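Local coordinates for uncharacterized protein (Exiguobacterium sibiricum, PDB 3B77) that is of unknown function but carries a bacterial pleckstrin-homology domain followed by a helical region that probably drives its assembly into a large oligomer, at residues A[156-159]-A[160-163]; A[163-166]-A[167-171]; A[170-173]-A[174-178]. All blocks are in the same frame, centred on the assembly; numbering follows the deposited sequence.

Contact 1 (A[156-159]-A[160-163])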
ATOM      1  N   VAL A 156       4.448  23.513 -21.208  1.00 50.06           N
ATOM      2  CA  VAL A 156       3.662  22.293 -20.882  1.00 49.75           C
ATOM      3  C   VAL A 156       2.528  21.967 -21.864  1.00 48.75           C
ATOM      4  O   VAL A 156       2.439  20.838 -22.327  1.00 48.14           O
ATOM      5  CB  VAL A 156       3.159  22.271 -19.422  1.00 49.17           C
ATOM      6  CG1 VAL A 156       2.468  20.927 -19.108  1.00 48.76           C
ATOM      7  CG2 VAL A 156       4.318  22.512 -18.471  1.00 48.71           C
ATOM      8  N   PRO A 157       1.704  22.966 -22.247  1.00 49.61           N
ATOM      9  CA  PRO A 157       0.588  22.657 -23.171  1.00 48.94           C
ATOM     10  C   PRO A 157       1.017  22.263 -24.577  1.00 47.09           C
ATOM     11  O   PRO A 157       0.449  21.325 -25.127  1.00 42.77           O
ATOM     12  CB  PRO A 157      -0.240  23.939 -23.170  1.00 49.56           C
ATOM     13  CG  PRO A 157       0.275  24.738 -21.999  1.00 51.11           C
ATOM     14  CD  PRO A 157       1.703  24.390 -21.861  1.00 50.37           C
ATOM     15  N   GLN A 158       2.033  22.934 -25.113  1.00 46.16           N
ATOM     16  CA  GLN A 158       2.612  22.599 -26.432  1.00 47.61           C
ATOM     17  C   GLN A 158       3.207  21.194 -26.432  1.00 46.01           C
ATOM     18  O   GLN A 158       3.041  20.425 -27.381  1.00 46.51           O
ATOM     19  CB  GLN A 158       3.726  23.597 -26.845  1.00 48.32           C
ATOM     20  CG  GLN A 158       4.140  23.472 -28.307  1.00 52.47           C
ATOM     21  CD  GLN A 158       2.945  23.701 -29.258  1.00 58.28           C
ATOM     22  OE1 GLN A 158       1.981  24.384 -28.903  1.00 62.01           O
ATOM     23  NE2 GLN A 158       2.991  23.104 -30.453  1.00 61.86           N
ATOM     24  N   THR A 159       3.940  20.898 -25.361  1.00 44.85           N
ATOM     25  CA  THR A 159       4.557  19.617 -25.170  1.00 44.15           C
ATOM     26  C   THR A 159       3.427  18.582 -25.039  1.00 44.06           C
ATOM     27  O   THR A 159       3.546  17.525 -25.606  1.00 42.78           O
ATOM     28  CB  THR A 159       5.468  19.586 -23.932  1.00 42.90           C
ATOM     29  OG1 THR A 159       6.598  20.449 -24.109  1.00 48.86           O
ATOM     30  CG2 THR A 159       5.999  18.239 -23.727  1.00 43.14           C
ATOM     31  N   PHE A 160       2.346  18.925 -24.352  1.00 45.11           N
ATOM     32  CA  PHE A 160       1.170  18.006 -24.174  1.00 49.23           C
ATOM     33  C   PHE A 160       0.498  17.714 -25.505  1.00 48.71           C
ATOM     34  O   PHE A 160       0.203  16.612 -25.793  1.00 46.22           O
ATOM     35  CB  PHE A 160       0.182  18.608 -23.176  1.00 50.78           C
ATOM     36  CG  PHE A 160      -1.126  17.878 -23.069  1.00 52.70           C
ATOM     37  CD1 PHE A 160      -1.221  16.652 -22.444  1.00 51.74           C
ATOM     38  CD2 PHE A 160      -2.279  18.450 -23.541  1.00 56.93           C
ATOM     39  CE1 PHE A 160      -2.451  15.999 -22.328  1.00 55.11           C
ATOM     40  CE2 PHE A 160      -3.500  17.776 -23.452  1.00 57.18           C
ATOM     41  CZ  PHE A 160      -3.576  16.563 -22.814  1.00 55.92           C
ATOM     42  N   LYS A 161       0.378  18.737 -26.353  1.00 51.62           N
ATOM     43  CA  LYS A 161      -0.190  18.609 -27.705  1.00 51.17           C
ATOM     44  C   LYS A 161       0.648  17.677 -28.581  1.00 49.00           C
ATOM     45  O   LYS A 161       0.137  16.659 -29.140  1.00 41.61           O
ATOM     46  CB  LYS A 161      -0.206  20.017 -28.355  1.00 52.02           C
ATOM     47  CG  LYS A 161      -0.866  20.123 -29.750  1.00 54.63           C
ATOM     48  CD  LYS A 161      -0.802  21.600 -30.216  1.00 57.83           C
ATOM     49  CE  LYS A 161      -1.511  21.793 -31.548  1.00 60.58           C
ATOM     50  NZ  LYS A 161      -1.319  23.191 -31.964  1.00 61.81           N
ATOM     51  N   ASP A 162       1.921  18.113 -28.742  1.00 45.04           N
ATOM     52  CA  ASP A 162       2.933  17.418 -29.556  1.00 44.84           C
ATOM     53  C   ASP A 162       3.069  15.916 -29.121  1.00 44.74           C
ATOM     54  O   ASP A 162       3.341  15.042 -29.942  1.00 46.75           O
ATOM     55  CB  ASP A 162       4.285  18.130 -29.428  1.00 45.26           C
ATOM     56  CG  ASP A 162       4.324  19.577 -30.062  1.00 47.11           C
ATOM     57  OD1 ASP A 162       3.482  19.987 -30.895  1.00 47.94           O
ATOM     58  OD2 ASP A 162       5.267  20.324 -29.728  1.00 50.45           O
ATOM     59  N   LEU A 163       2.847  15.608 -27.841  1.00 42.98           N
ATOM     60  CA  LEU A 163       3.059  14.259 -27.323  1.00 43.15           C
ATOM     61  C   LEU A 163       1.876  13.381 -27.668  1.00 42.58           C
ATOM     62  O   LEU A 163       1.993  12.178 -27.966  1.00 43.14           O
ATOM     63  CB  LEU A 163       3.253  14.396 -25.813  1.00 44.60           C
ATOM     64  CG  LEU A 163       3.714  13.228 -24.935  1.00 46.05           C
ATOM     65  CD1 LEU A 163       4.618  12.229 -25.646  1.00 46.96           C
ATOM     66  CD2 LEU A 163       4.345  13.790 -23.659  1.00 42.22           C
TER

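Contact 2 (A[163-166]-A[167-171])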
ATOM      1  N   LEU A 163       2.847  15.608 -27.841  1.00 42.98           N
ATOM      2  CA  LEU A 163       3.059  14.259 -27.323  1.00 43.15           C
ATOM      3  C   LEU A 163       1.876  13.381 -27.668  1.00 42.58           C
ATOM      4  O   LEU A 163       1.993  12.178 -27.966  1.00 43.14           O
ATOM      5  CB  LEU A 163       3.253  14.396 -25.813  1.00 44.60           C
ATOM      6  CG  LEU A 163       3.714  13.228 -24.935  1.00 46.05           C
ATOM      7  CD1 LEU A 163       4.618  12.229 -25.646  1.00 46.96           C
ATOM      8  CD2 LEU A 163       4.345  13.790 -23.659  1.00 42.22           C
ATOM      9  N   SER A 164       0.712  14.002 -27.632  1.00 42.11           N
ATOM     10  CA  SER A 164      -0.511  13.379 -28.053  1.00 43.32           C
ATOM     11  C   SER A 164      -0.421  13.037 -29.544  1.00 44.41           C
ATOM     12  O   SER A 164      -0.842  11.956 -29.956  1.00 42.95           O
ATOM     13  CB  SER A 164      -1.689  14.317 -27.735  1.00 43.20           C
ATOM     14  OG  SER A 164      -1.590  14.866 -26.402  1.00 41.12           O
ATOM     15  N   GLN A 165       0.172  13.941 -30.332  1.00 46.16           N
ATOM     16  CA  GLN A 165       0.321  13.715 -31.765  1.00 47.03           C
ATOM     17  C   GLN A 165       1.264  12.547 -32.017  1.00 47.27           C
ATOM     18  O   GLN A 165       0.844  11.550 -32.599  1.00 45.04           O
ATOM     19  CB  GLN A 165       0.842  14.961 -32.517  1.00 47.32           C
ATOM     20  CG  GLN A 165       0.556  14.809 -34.031  1.00 49.01           C
ATOM     21  CD  GLN A 165      -0.942  14.846 -34.340  1.00 49.93           C
ATOM     22  OE1 GLN A 165      -1.612  15.858 -34.066  1.00 52.16           O
ATOM     23  NE2 GLN A 165      -1.489  13.730 -34.857  1.00 51.10           N
ATOM     24  N   GLU A 166       2.523  12.655 -31.552  1.00 47.81           N
ATOM     25  CA  GLU A 166       3.462  11.521 -31.664  1.00 48.58           C
ATOM     26  C   GLU A 166       2.742  10.193 -31.343  1.00 47.42           C
ATOM     27  O   GLU A 166       2.758   9.263 -32.122  1.00 49.48           O
ATOM     28  CB  GLU A 166       4.661  11.673 -30.747  1.00 48.98           C
ATOM     29  CG  GLU A 166       5.635  12.766 -31.148  1.00 52.76           C
ATOM     30  CD  GLU A 166       6.034  12.740 -32.608  1.00 53.65           C
ATOM     31  OE1 GLU A 166       6.162  11.670 -33.257  1.00 57.53           O
ATOM     32  OE2 GLU A 166       6.192  13.842 -33.112  1.00 55.29           O
ATOM     33  N   SER A 167       2.092  10.088 -30.213  1.00 46.68           N
ATOM     34  CA  SER A 167       1.414   8.807 -29.921  1.00 46.93           C
ATOM     35  C   SER A 167       0.445   8.443 -31.040  1.00 46.72           C
ATOM     36  O   SER A 167       0.495   7.333 -31.568  1.00 47.83           O
ATOM     37  CB  SER A 167       0.725   8.870 -28.562  1.00 46.92           C
ATOM     38  OG  SER A 167      -0.057   7.733 -28.344  1.00 49.19           O
ATOM     39  N   PHE A 168      -0.392   9.395 -31.450  1.00 46.30           N
ATOM     40  CA  PHE A 168      -1.343   9.174 -32.518  1.00 45.81           C
ATOM     41  C   PHE A 168      -0.693   8.704 -33.795  1.00 46.05           C
ATOM     42  O   PHE A 168      -1.113   7.689 -34.373  1.00 47.43           O
ATOM     43  CB  PHE A 168      -2.207  10.426 -32.804  1.00 47.47           C
ATOM     44  CG  PHE A 168      -3.372  10.141 -33.740  1.00 46.58           C
ATOM     45  CD1 PHE A 168      -4.401   9.320 -33.330  1.00 50.40           C
ATOM     46  CD2 PHE A 168      -3.398  10.649 -35.022  1.00 46.12           C
ATOM     47  CE1 PHE A 168      -5.443   9.016 -34.198  1.00 49.84           C
ATOM     48  CE2 PHE A 168      -4.406  10.382 -35.866  1.00 46.94           C
ATOM     49  CZ  PHE A 168      -5.437   9.554 -35.477  1.00 49.37           C
ATOM     50  N   ASP A 169       0.319   9.429 -34.244  1.00 44.72           N
ATOM     51  CA  ASP A 169       1.043   9.045 -35.446  1.00 46.43           C
ATOM     52  C   ASP A 169       1.621   7.638 -35.413  1.00 42.91           C
ATOM     53  O   ASP A 169       1.630   6.957 -36.423  1.00 42.70           O
ATOM     54  CB  ASP A 169       2.197  10.026 -35.720  1.00 45.63           C
ATOM     55  CG  ASP A 169       1.693  11.401 -36.170  1.00 54.50           C
ATOM     56  OD1 ASP A 169       0.512  11.439 -36.667  1.00 58.59           O
ATOM     57  OD2 ASP A 169       2.470  12.422 -36.071  1.00 52.46           O
ATOM     58  N   TRP A 170       2.203   7.268 -34.293  1.00 40.60           N
ATOM     59  CA  TRP A 170       2.763   5.963 -34.133  1.00 42.68           C
ATOM     60  C   TRP A 170       1.617   4.909 -34.201  1.00 44.31           C
ATOM     61  O   TRP A 170       1.675   3.971 -34.973  1.00 44.63           O
ATOM     62  CB  TRP A 170       3.483   5.916 -32.783  1.00 43.91           C
ATOM     63  CG  TRP A 170       4.079   4.591 -32.458  1.00 44.58           C
ATOM     64  CD1 TRP A 170       3.446   3.554 -31.895  1.00 44.59           C
ATOM     65  CD2 TRP A 170       5.420   4.157 -32.717  1.00 42.77           C
ATOM     66  NE1 TRP A 170       4.289   2.488 -31.768  1.00 44.57           N
ATOM     67  CE2 TRP A 170       5.519   2.826 -32.248  1.00 43.73           C
ATOM     68  CE3 TRP A 170       6.539   4.756 -33.294  1.00 44.16           C
ATOM     69  CZ2 TRP A 170       6.687   2.064 -32.371  1.00 42.83           C
ATOM     70  CZ3 TRP A 170       7.716   4.016 -33.392  1.00 44.22           C
ATOM     71  CH2 TRP A 170       7.776   2.679 -32.950  1.00 44.11           C
ATOM     72  N   LEU A 171       0.548   5.099 -33.453  1.00 45.40           N
ATOM     73  CA  LEU A 171      -0.503   4.070 -33.447  1.00 50.34           C
ATOM     74  C   LEU A 171      -1.069   3.929 -34.853  1.00 53.39           C
ATOM     75  O   LEU A 171      -1.335   2.818 -35.333  1.00 51.88           O
ATOM     76  CB  LEU A 171      -1.623   4.415 -32.451  1.00 49.15           C
ATOM     77  CG  LEU A 171      -1.270   4.322 -30.983  1.00 48.71           C
ATOM     78  CD1 LEU A 171      -2.520   4.506 -30.059  1.00 47.73           C
ATOM     79  CD2 LEU A 171      -0.705   2.948 -30.755  1.00 48.20           C
TER
HETATM   80  O   HOH W   1       5.159  11.511 -36.052  1.00 53.13           O

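Contact 3 (A[170-173]-A[174-178])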
ATOM      1  N   TRP A 170       2.203   7.268 -34.293  1.00 40.60           N
ATOM      2  CA  TRP A 170       2.763   5.963 -34.133  1.00 42.68           C
ATOM      3  C   TRP A 170       1.617   4.909 -34.201  1.00 44.31           C
ATOM      4  O   TRP A 170       1.675   3.971 -34.973  1.00 44.63           O
ATOM      5  CB  TRP A 170       3.483   5.916 -32.783  1.00 43.91           C
ATOM      6  CG  TRP A 170       4.079   4.591 -32.458  1.00 44.58           C
ATOM      7  CD1 TRP A 170       3.446   3.554 -31.895  1.00 44.59           C
ATOM      8  CD2 TRP A 170       5.420   4.157 -32.717  1.00 42.77           C
ATOM      9  NE1 TRP A 170       4.289   2.488 -31.768  1.00 44.57           N
ATOM     10  CE2 TRP A 170       5.519   2.826 -32.248  1.00 43.73           C
ATOM     11  CE3 TRP A 170       6.539   4.756 -33.294  1.00 44.16           C
ATOM     12  CZ2 TRP A 170       6.687   2.064 -32.371  1.00 42.83           C
ATOM     13  CZ3 TRP A 170       7.716   4.016 -33.392  1.00 44.22           C
ATOM     14  CH2 TRP A 170       7.776   2.679 -32.950  1.00 44.11           C
ATOM     15  N   LEU A 171       0.548   5.099 -33.453  1.00 45.40           N
ATOM     16  CA  LEU A 171      -0.503   4.070 -33.447  1.00 50.34           C
ATOM     17  C   LEU A 171      -1.069   3.929 -34.853  1.00 53.39           C
ATOM     18  O   LEU A 171      -1.335   2.818 -35.333  1.00 51.88           O
ATOM     19  CB  LEU A 171      -1.623   4.415 -32.451  1.00 49.15           C
ATOM     20  CG  LEU A 171      -1.270   4.322 -30.983  1.00 48.71           C
ATOM     21  CD1 LEU A 171      -2.520   4.506 -30.059  1.00 47.73           C
ATOM     22  CD2 LEU A 171      -0.705   2.948 -30.755  1.00 48.20           C
ATOM     23  N   GLN A 172      -1.159   5.080 -35.528  1.00 55.97           N
ATOM     24  CA  GLN A 172      -1.790   5.143 -36.817  1.00 57.08           C
ATOM     25  C   GLN A 172      -0.897   4.631 -37.919  1.00 56.37           C
ATOM     26  O   GLN A 172      -1.320   3.830 -38.754  1.00 58.07           O
ATOM     27  CB  GLN A 172      -2.150   6.580 -37.119  1.00 57.86           C
ATOM     28  CG  GLN A 172      -2.894   6.682 -38.416  1.00 59.99           C
ATOM     29  CD  GLN A 172      -2.857   8.041 -38.947  1.00 62.54           C
ATOM     30  OE1 GLN A 172      -1.764   8.659 -38.972  1.00 63.36           O
ATOM     31  NE2 GLN A 172      -4.039   8.549 -39.423  1.00 60.53           N
ATOM     32  N   GLY A 173       0.323   5.150 -37.961  1.00 55.94           N
ATOM     33  CA  GLY A 173       1.306   4.729 -38.960  1.00 54.74           C
ATOM     34  C   GLY A 173       1.421   3.225 -38.947  1.00 53.74           C
ATOM     35  O   GLY A 173       1.353   2.600 -39.960  1.00 57.15           O
ATOM     36  N   HIS A 174       1.533   2.642 -37.776  1.00 53.38           N
ATOM     37  CA  HIS A 174       1.714   1.224 -37.659  1.00 53.99           C
ATOM     38  C   HIS A 174       0.468   0.446 -38.057  1.00 55.78           C
ATOM     39  O   HIS A 174       0.592  -0.591 -38.712  1.00 56.02           O
ATOM     40  CB  HIS A 174       2.212   0.847 -36.247  1.00 53.81           C
ATOM     41  CG  HIS A 174       3.671   1.170 -36.019  1.00 52.87           C
ATOM     42  ND1 HIS A 174       4.679   0.295 -36.347  1.00 51.84           N
ATOM     43  CD2 HIS A 174       4.284   2.279 -35.538  1.00 52.76           C
ATOM     44  CE1 HIS A 174       5.849   0.838 -36.065  1.00 50.49           C
ATOM     45  NE2 HIS A 174       5.639   2.045 -35.572  1.00 51.08           N
ATOM     46  N   TYR A 175      -0.716   0.963 -37.704  1.00 58.09           N
ATOM     47  CA  TYR A 175      -1.973   0.352 -38.111  1.00 59.89           C
ATOM     48  C   TYR A 175      -2.020   0.210 -39.644  1.00 60.71           C
ATOM     49  O   TYR A 175      -2.298  -0.849 -40.163  1.00 59.01           O
ATOM     50  CB  TYR A 175      -3.188   1.160 -37.600  1.00 62.35           C
ATOM     51  CG  TYR A 175      -4.532   0.491 -37.922  1.00 63.05           C
ATOM     52  CD1 TYR A 175      -4.997  -0.572 -37.177  1.00 64.78           C
ATOM     53  CD2 TYR A 175      -5.313   0.944 -38.985  1.00 63.50           C
ATOM     54  CE1 TYR A 175      -6.216  -1.190 -37.491  1.00 66.59           C
ATOM     55  CE2 TYR A 175      -6.499   0.368 -39.311  1.00 64.07           C
ATOM     56  CZ  TYR A 175      -6.964  -0.720 -38.559  1.00 66.07           C
ATOM     57  OH  TYR A 175      -8.164  -1.338 -38.863  1.00 67.42           O
ATOM     58  N   TYR A 176      -1.719   1.284 -40.361  1.00 62.11           N
ATOM     59  CA  TYR A 176      -1.768   1.244 -41.813  1.00 63.12           C
ATOM     60  C   TYR A 176      -0.587   0.540 -42.453  1.00 62.78           C
ATOM     61  O   TYR A 176      -0.688   0.040 -43.570  1.00 64.45           O
ATOM     62  CB  TYR A 176      -1.923   2.649 -42.385  1.00 65.82           C
ATOM     63  CG  TYR A 176      -3.278   3.263 -42.094  1.00 68.65           C
ATOM     64  CD1 TYR A 176      -4.453   2.473 -42.165  1.00 70.49           C
ATOM     65  CD2 TYR A 176      -3.411   4.645 -41.789  1.00 70.44           C
ATOM     66  CE1 TYR A 176      -5.713   3.000 -41.910  1.00 71.59           C
ATOM     67  CE2 TYR A 176      -4.697   5.197 -41.538  1.00 72.17           C
ATOM     68  CZ  TYR A 176      -5.845   4.333 -41.594  1.00 71.97           C
ATOM     69  OH  TYR A 176      -7.134   4.764 -41.376  1.00 71.88           O
ATOM     70  N   LYS A 177       0.540   0.479 -41.770  1.00 62.33           N
ATOM     71  CA  LYS A 177       1.671  -0.260 -42.323  1.00 61.88           C
ATOM     72  C   LYS A 177       1.506  -1.772 -42.257  1.00 61.16           C
ATOM     73  O   LYS A 177       1.854  -2.458 -43.206  1.00 63.00           O
ATOM     74  CB  LYS A 177       2.937   0.105 -41.589  1.00 63.03           C
ATOM     75  CG  LYS A 177       4.180  -0.460 -42.215  1.00 66.08           C
ATOM     76  CD  LYS A 177       5.413   0.275 -41.704  1.00 69.25           C
ATOM     77  CE  LYS A 177       6.685  -0.212 -42.390  1.00 72.39           C
ATOM     78  NZ  LYS A 177       7.936   0.530 -41.997  1.00 74.82           N
ATOM     79  N   TRP A 178       1.001  -2.287 -41.137  1.00 59.09           N
ATOM     80  CA  TRP A 178       0.952  -3.704 -40.919  1.00 59.60           C
ATOM     81  C   TRP A 178      -0.425  -4.312 -41.202  1.00 61.49           C
ATOM     82  O   TRP A 178      -0.582  -5.513 -41.053  1.00 64.44           O
ATOM     83  CB  TRP A 178       1.422  -4.054 -39.494  1.00 58.18           C
ATOM     84  CG  TRP A 178       2.726  -3.449 -39.148  1.00 56.50           C
ATOM     85  CD1 TRP A 178       2.967  -2.489 -38.216  1.00 56.70           C
ATOM     86  CD2 TRP A 178       3.969  -3.682 -39.803  1.00 55.54           C
ATOM     87  NE1 TRP A 178       4.301  -2.115 -38.236  1.00 54.87           N
ATOM     88  CE2 TRP A 178       4.933  -2.838 -39.201  1.00 54.49           C
ATOM     89  CE3 TRP A 178       4.358  -4.517 -40.846  1.00 55.21           C
ATOM     90  CZ2 TRP A 178       6.260  -2.840 -39.573  1.00 55.32           C
ATOM     91  CZ3 TRP A 178       5.675  -4.517 -41.226  1.00 55.97           C
ATOM     92  CH2 TRP A 178       6.620  -3.665 -40.601  1.00 56.35           C
TER

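Contact 1 (A[156-159]-A[160-163])
Gln158 and Asp162 meet one turn apart on the first turns of helix 156-178. The backbone bonds come first. Phe160 N donates to Val156 O at 2.8 Å, Lys161 N to Pro157 O at 2.9 Å and Asp162 N to Gln158 O at 2.9 Å. The last is the straightest, with an N-H...O angle of 169°. Leu163 N to Thr159 O is weak.

The polar side chains form a second group. The Gln158 chain leaves with CG anti to the backbone N (chi1 -168°) and then bends at chi2. This carries the amide toward the carboxylate, and NE2 of Gln158 lies 3.2 Å from OD1 of Asp162. The amide and carboxylate planes stand steeply to each other, 76° apart. The aliphatic part of Gln158 also takes part, since its CG lies 3.6 Å from Asp162 OD2. Lys161 CD passes the Gln158 amide more loosely. Thr159 OG1 turns back to bond Asn155 O.

The apolar side chains form the third group and serve other copies of the protein. Phe160 packs on Leu139 of a second subunit and Ile145 of a fourth. Leu163 rests on Phe160 of a third.

The contact thus joins a polar group of amide, carboxylate and lysine to buried valine, phenylalanine and leucine that pack in the oligomer, and partner subunits reach Lys161 and Asp162 too.

Contact 2 (A[163-166]-A[167-171])
Gln165 reaches along helix 156-178 to touch both Phe168 and Asp169. Its CB starts away from the following turn. CG is anti to the backbone N (chi1 -162°), and this methylene lies 3.7 Å from Asp169 OD2. A bend at chi2 then swings the amide back over the next turn. At the tip, NE2 of Gln165 has two neighbours: Asp169 OD1 at 3.5 Å and Phe168 CD2 at 3.6 Å. The amide plane is nearly perpendicular to the phenyl ring, 83° apart, but only 32° from the carboxylate.

Asp169 has a second link. A water donates to its OD2 at 2.8 Å and to Glu166 OE1 at 3.0 Å. The two acidic groups thus share one water, which probably eases the repulsion between like charges. An alanine in place of Asp169 would remove the carboxylate and would probably leave this water with one anchor fewer and the Gln165 amide freer to turn.

Underneath, Asp169 N bonds Gln165 O at 2.7 Å and Trp170 N bonds Glu166 O at 3.0 Å, both nearly straight. Other faces of the helix meet partner chains. Ser167 OG bonds Ser138 OG of a second subunit, and the Phe168 ring meets His174 of that subunit edge-to-face. The i to i+4 bonds are those of a regular alpha-helix, here one packed between subunits in the YvbH-like oligomerisation region.

Contact 3 (A[170-173]-A[174-178])
NE2 of the His174 imidazole comes over one face of the Trp170 indole, the two rings meeting obliquely as an i to i+4 aromatic pair on the alpha-helix 156-178. The indole has CG anti to the backbone N. His174 differs: its CG is anti to the carbonyl carbon, beside the backbone N (chi1 -75°), and its ring leans back toward the preceding turn. NE2 of His174 comes to 3.4 Å from Trp170 CE2 and lies over the face, offset toward the rim. The ring planes are 46° apart, so the imidazole is inclined to the indole. His174 CD2 also approaches Trp170 O, at 3.2 Å.

A looser pair lies on another side of the helix. The Gln172 chain is extended beyond CG, and its CG touches Tyr176 CE2 at 3.9 Å. The planes of the Gln172 amide and the tyrosine ring are inclined to each other. Nearby, Met131 of a second subunit packs on Gln172, Tyr175 and Tyr176.

Backbone bonds run beneath both pairs. His174 N donates to Trp170 O at 3.1 Å and Tyr176 N to Gln172 O at 3.0 Å. Trp170 NE1 bonds Ala135 O of helix 108-146, which ties the indole to that helix.

The imidazole is held from its other nitrogen as well. Trp178 NE1 donates to His174 ND1 at 3.1 Å. ND1 lies close to the indole plane, while NE1 of Trp178 sits about 15° out of the imidazole plane.

In the fold
From the N terminus the chain first builds its beta-sheets, then runs out along helix 108-146. A loop reverses it into helix 156-178, where all three contacts lie in series. Contact 1 forms the first turns, its centre about 38 Å from the centre of the chain. Contact 2 begins at Leu163, where contact 1 ends. Contact 3 begins on Trp170 and Leu171, where contact 2 ends, its centre about 17 Å from that of the chain. None nests in or crosses another, and each closes only single helical turns. Contacts 2 and 3 also pack on helix 108-146, making a helical hairpin. All three touch a second subunit, so the helix joins this hairpin to the oligomer.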